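Local coordinates for protein MtN3/saliva family (Thermodesulfovibrio yellowstonii, PDB 4RNG) that probably transports sugars across the membrane as a bacterial SemiSWEET, a small homologue of the SWEET transporters that assembles from two copies of a three-helix chain, at residues C[20-31]-C[72-83]. Sequence-based numbering, arbitrary orientation.
Sequences TSALIPQALKIY and ISLILIFLIIFM. With SO4 (sulfate ion), chain I.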
loop_
_atom_site.group_PDB
_atom_site.type_symbol
_atom_site.label_atom_id
_atom_site.label_comp_id
_atom_site.label_asym_id
_atom_site.label_seq_id
_atom_site.Cartn_x
_atom_site.Cartn_y
_atom_site.Cartn_z
ATOM N N THR C 20 6.619 2.924 -1.809
ATOM C CA THR C 20 7.114 1.912 -2.736
ATOM C C THR C 20 8.193 1.043 -2.050
ATOM O O THR C 20 8.157 -0.198 -2.090
ATOM C CB THR C 20 7.690 2.563 -4.022
ATOM O OG1 THR C 20 6.653 3.257 -4.739
ATOM C CG2 THR C 20 8.246 1.515 -4.909
ATOM N N SER C 21 9.136 1.697 -1.387
ATOM C CA SER C 21 10.258 0.987 -0.799
ATOM C C SER C 21 9.812 0.184 0.406
ATOM O O SER C 21 10.512 -0.726 0.840
ATOM C CB SER C 21 11.380 1.958 -0.439
ATOM O OG SER C 21 11.746 1.814 0.919
ATOM N N ALA C 22 8.639 0.512 0.945
ATOM C CA ALA C 22 8.097 -0.216 2.091
ATOM C C ALA C 22 7.867 -1.683 1.756
ATOM O O ALA C 22 7.893 -2.531 2.633
ATOM C CB ALA C 22 6.778 0.429 2.569
ATOM N N LEU C 23 7.620 -1.955 0.477
ATOM C CA LEU C 23 7.364 -3.299 -0.035
ATOM C C LEU C 23 8.606 -4.157 -0.073
ATOM O O LEU C 23 8.524 -5.382 -0.044
ATOM C CB LEU C 23 6.754 -3.204 -1.428
ATOM C CG LEU C 23 5.345 -2.620 -1.387
ATOM C CD1 LEU C 23 4.891 -2.065 -2.733
ATOM C CD2 LEU C 23 4.427 -3.719 -0.929
ATOM N N ILE C 24 9.762 -3.512 -0.154
ATOM C CA ILE C 24 11.022 -4.239 -0.233
ATOM C C ILE C 24 11.239 -5.165 0.996
ATOM O O ILE C 24 11.507 -6.352 0.807
ATOM C CB ILE C 24 12.213 -3.257 -0.413
ATOM C CG1 ILE C 24 12.149 -2.610 -1.799
ATOM C CG2 ILE C 24 13.531 -3.973 -0.241
ATOM C CD1 ILE C 24 13.117 -1.443 -2.007
ATOM N N PRO C 25 11.085 -4.653 2.243
ATOM C CA PRO C 25 11.254 -5.569 3.384
ATOM C C PRO C 25 10.334 -6.787 3.400
ATOM O O PRO C 25 10.753 -7.836 3.905
ATOM C CB PRO C 25 10.924 -4.681 4.594
ATOM C CG PRO C 25 11.314 -3.333 4.154
ATOM C CD PRO C 25 10.992 -3.252 2.699
ATOM N N GLN C 26 9.110 -6.655 2.886
ATOM C CA GLN C 26 8.191 -7.786 2.882
ATOM C C GLN C 26 8.678 -8.795 1.850
ATOM O O GLN C 26 8.681 -10.001 2.091
ATOM C CB GLN C 26 6.749 -7.354 2.586
ATOM C CG GLN C 26 5.743 -8.479 2.703
ATOM C CD GLN C 26 5.625 -9.041 4.117
ATOM O OE1 GLN C 26 4.944 -8.459 4.961
ATOM N NE2 GLN C 26 6.278 -10.177 4.379
ATOM N N ALA C 27 9.117 -8.289 0.706
ATOM C CA ALA C 27 9.690 -9.147 -0.324
ATOM C C ALA C 27 10.928 -9.904 0.182
ATOM O O ALA C 27 11.001 -11.134 0.069
ATOM C CB ALA C 27 10.035 -8.326 -1.558
ATOM N N LEU C 28 11.878 -9.172 0.761
ATOM C CA LEU C 28 13.113 -9.776 1.247
ATOM C C LEU C 28 12.855 -10.853 2.304
ATOM O O LEU C 28 13.506 -11.895 2.315
ATOM C CB LEU C 28 14.030 -8.695 1.811
ATOM C CG LEU C 28 14.590 -7.803 0.710
ATOM C CD1 LEU C 28 15.458 -6.725 1.297
ATOM C CD2 LEU C 28 15.372 -8.662 -0.256
ATOM N N LYS C 29 11.878 -10.607 3.168
ATOM C CA LYS C 29 11.577 -11.517 4.259
ATOM C C LYS C 29 11.045 -12.845 3.735
ATOM O O LYS C 29 11.463 -13.918 4.184
ATOM C CB LYS C 29 10.576 -10.873 5.216
ATOM C CG LYS C 29 10.294 -11.656 6.463
ATOM C CD LYS C 29 9.308 -10.890 7.311
ATOM C CE LYS C 29 8.923 -11.673 8.545
ATOM N NZ LYS C 29 8.933 -10.833 9.770
ATOM N N ILE C 30 10.126 -12.767 2.781
ATOM C CA ILE C 30 9.585 -13.966 2.170
ATOM C C ILE C 30 10.704 -14.741 1.488
ATOM O O ILE C 30 10.803 -15.954 1.634
ATOM C CB ILE C 30 8.475 -13.622 1.161
ATOM C CG1 ILE C 30 7.269 -13.046 1.906
ATOM C CG2 ILE C 30 8.061 -14.855 0.387
ATOM C CD1 ILE C 30 6.181 -12.524 0.999
ATOM N N TYR C 31 11.577 -14.015 0.794
ATOM C CA TYR C 31 12.705 -14.610 0.082
ATOM C C TYR C 31 13.726 -15.266 0.995
ATOM O O TYR C 31 14.240 -16.351 0.706
ATOM C CB TYR C 31 13.436 -13.558 -0.733
ATOM C CG TYR C 31 14.649 -14.124 -1.407
ATOM C CD1 TYR C 31 14.531 -15.035 -2.440
ATOM C CD2 TYR C 31 15.920 -13.795 -0.961
ATOM C CE1 TYR C 31 15.646 -15.564 -3.047
ATOM C CE2 TYR C 31 17.045 -14.321 -1.558
ATOM C CZ TYR C 31 16.902 -15.208 -2.602
ATOM O OH TYR C 31 18.019 -15.747 -3.207
ATOM N N ILE C 72 5.969 1.473 -10.003
ATOM C CA ILE C 72 7.016 0.751 -9.330
ATOM C C ILE C 72 6.479 -0.131 -8.198
ATOM O O ILE C 72 6.972 -1.244 -8.007
ATOM C CB ILE C 72 8.083 1.729 -8.823
ATOM C CG1 ILE C 72 8.591 2.579 -9.989
ATOM C CG2 ILE C 72 9.237 0.987 -8.163
ATOM C CD1 ILE C 72 9.337 3.778 -9.536
ATOM N N SER C 73 5.502 0.342 -7.423
ATOM C CA SER C 73 4.900 -0.542 -6.402
ATOM C C SER C 73 4.316 -1.803 -7.042
ATOM O O SER C 73 4.417 -2.890 -6.492
ATOM C CB SER C 73 3.824 0.173 -5.586
ATOM O OG SER C 73 4.379 1.228 -4.840
ATOM N N LEU C 74 3.701 -1.632 -8.209
ATOM C CA LEU C 74 3.107 -2.735 -8.956
ATOM C C LEU C 74 4.135 -3.821 -9.297
ATOM O O LEU C 74 3.842 -5.007 -9.212
ATOM C CB LEU C 74 2.451 -2.194 -10.231
ATOM C CG LEU C 74 1.543 -3.150 -10.987
ATOM C CD1 LEU C 74 0.497 -3.698 -10.027
ATOM C CD2 LEU C 74 0.894 -2.453 -12.184
ATOM N N ILE C 75 5.329 -3.414 -9.715
ATOM C CA ILE C 75 6.413 -4.351 -9.938
ATOM C C ILE C 75 6.768 -5.091 -8.670
ATOM O O ILE C 75 6.896 -6.313 -8.665
ATOM C CB ILE C 75 7.665 -3.659 -10.483
ATOM C CG1 ILE C 75 7.433 -3.234 -11.938
ATOM C CG2 ILE C 75 8.845 -4.616 -10.451
ATOM C CD1 ILE C 75 7.733 -1.800 -12.230
ATOM N N LEU C 76 6.922 -4.341 -7.588
ATOM C CA LEU C 76 7.326 -4.934 -6.324
ATOM C C LEU C 76 6.226 -5.842 -5.764
ATOM O O LEU C 76 6.500 -6.923 -5.235
ATOM C CB LEU C 76 7.692 -3.823 -5.329
ATOM C CG LEU C 76 8.910 -2.969 -5.716
ATOM C CD1 LEU C 76 9.099 -1.836 -4.736
ATOM C CD2 LEU C 76 10.197 -3.795 -5.841
ATOM N N ILE C 77 4.975 -5.420 -5.931
ATOM C CA ILE C 77 3.848 -6.208 -5.446
ATOM C C ILE C 77 3.750 -7.505 -6.206
ATOM O O ILE C 77 3.519 -8.563 -5.618
ATOM C CB ILE C 77 2.534 -5.442 -5.542
ATOM C CG1 ILE C 77 2.384 -4.577 -4.297
ATOM C CG2 ILE C 77 1.353 -6.384 -5.597
ATOM C CD1 ILE C 77 1.120 -3.766 -4.287
ATOM N N PHE C 78 3.979 -7.434 -7.512
ATOM C CA PHE C 78 4.008 -8.642 -8.302
ATOM C C PHE C 78 5.081 -9.614 -7.795
ATOM O O PHE C 78 4.845 -10.822 -7.778
ATOM C CB PHE C 78 4.240 -8.342 -9.767
ATOM C CG PHE C 78 4.519 -9.557 -10.562
ATOM C CD1 PHE C 78 3.483 -10.405 -10.925
ATOM C CD2 PHE C 78 5.808 -9.879 -10.923
ATOM C CE1 PHE C 78 3.735 -11.544 -11.645
ATOM C CE2 PHE C 78 6.069 -11.026 -11.647
ATOM C CZ PHE C 78 5.030 -11.857 -12.004
ATOM N N LEU C 79 6.253 -9.123 -7.408
ATOM C CA LEU C 79 7.244 -10.048 -6.852
ATOM C C LEU C 79 6.674 -10.819 -5.700
ATOM O O LEU C 79 6.813 -12.030 -5.633
ATOM C CB LEU C 79 8.508 -9.342 -6.358
ATOM C CG LEU C 79 9.689 -9.282 -7.301
ATOM C CD1 LEU C 79 9.303 -8.552 -8.559
ATOM C CD2 LEU C 79 10.812 -8.588 -6.581
ATOM N N ILE C 80 6.020 -10.088 -4.803
ATOM C CA ILE C 80 5.463 -10.654 -3.594
ATOM C C ILE C 80 4.410 -11.691 -3.929
ATOM O O ILE C 80 4.406 -12.769 -3.335
ATOM C CB ILE C 80 4.877 -9.557 -2.687
ATOM C CG1 ILE C 80 6.028 -8.731 -2.103
ATOM C CG2 ILE C 80 4.059 -10.157 -1.572
ATOM C CD1 ILE C 80 5.596 -7.422 -1.482
ATOM N N ILE C 81 3.535 -11.376 -4.881
ATOM C CA ILE C 81 2.514 -12.335 -5.314
ATOM C C ILE C 81 3.169 -13.618 -5.858
ATOM O O ILE C 81 2.757 -14.734 -5.534
ATOM C CB ILE C 81 1.585 -11.724 -6.390
ATOM C CG1 ILE C 81 0.773 -10.577 -5.789
ATOM C CG2 ILE C 81 0.658 -12.782 -6.977
ATOM C CD1 ILE C 81 -0.131 -9.866 -6.791
ATOM N N PHE C 82 4.207 -13.439 -6.669
ATOM C CA PHE C 82 4.949 -14.545 -7.267
ATOM C C PHE C 82 5.604 -15.457 -6.198
ATOM O O PHE C 82 5.606 -16.682 -6.342
ATOM C CB PHE C 82 5.978 -13.988 -8.249
ATOM C CG PHE C 82 6.794 -15.029 -8.928
ATOM C CD1 PHE C 82 7.945 -15.530 -8.345
ATOM C CD2 PHE C 82 6.419 -15.496 -10.169
ATOM C CE1 PHE C 82 8.705 -16.486 -8.984
ATOM C CE2 PHE C 82 7.170 -16.457 -10.807
ATOM C CZ PHE C 82 8.314 -16.955 -10.207
ATOM N N MET C 83 6.182 -14.864 -5.154
ATOM C CA MET C 83 6.784 -15.642 -4.074
ATOM C C MET C 83 5.762 -16.282 -3.126
ATOM O O MET C 83 6.015 -17.354 -2.552
ATOM C CB MET C 83 7.762 -14.787 -3.270
ATOM C CG MET C 83 9.145 -14.685 -3.884
ATOM S SD MET C 83 10.276 -13.759 -2.837
ATOM C CE MET C 83 9.493 -12.135 -2.857
HETATM S S SO4 I . 10.336 -7.603 10.735
HETATM O O1 SO4 I . 11.454 -8.505 10.476
HETATM O O2 SO4 I . 10.461 -7.055 12.089
HETATM O O3 SO4 I . 9.085 -8.350 10.626
HETATM O O4 SO4 I . 10.350 -6.539 9.731
#
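L23 and I80 interlock as reciprocal knobs into holes: L23 sits among S73, L76, I77 and I80, and I80 among L23, Q26, A27 and I30. They meet at about a right angle, L23 CD2 3.9 Å from I80 CD1, while L23 CD1 lies 3.8 Å from S73 CB. I80 reaches A27 CB with CG1 and I30 CD1 with CG2.

M83 bends at its last torsion (chi3 -64°), which carries CE to 3.4 Å from A27 O; SD lies 3.8 Å from Y31 CB, at the tyrosine ring edge, and CB packs on I30 CG2.

The segments 23-31 and 72-83 run nearly parallel, with axes 9.5 Å apart at closest approach and 22° between them. Helix 23-33, the second half of the first membrane-spanning element of the SemiSWEET three-helix bundle, packs here on helix 64-87, the third; the break lies around A22, just before P25 and Q26 of the PQ motif. F44 of helix 41-60 touches both L23 and I80.

At the break, T20 CG2 is anti to the backbone N (chi1 -64° for OG1) and touches both I72 CG2, at 3.4 Å, and L76 CD1. T20 OG1 lies 3.0 Å from S73 OG; T20 OG1 bonds to G16 O and weakly to A69 O, and S73 OG to A69 O.

Q26 OE1 accepts from S40 N and NE2 donates to D38 O, both of the second subunit. K29 NZ bonds to V39 O of that subunit and, at 2.6 Å, to O3 of a sulfate, probably from the crystallisation liquor, also held by its L41 N and A42 N.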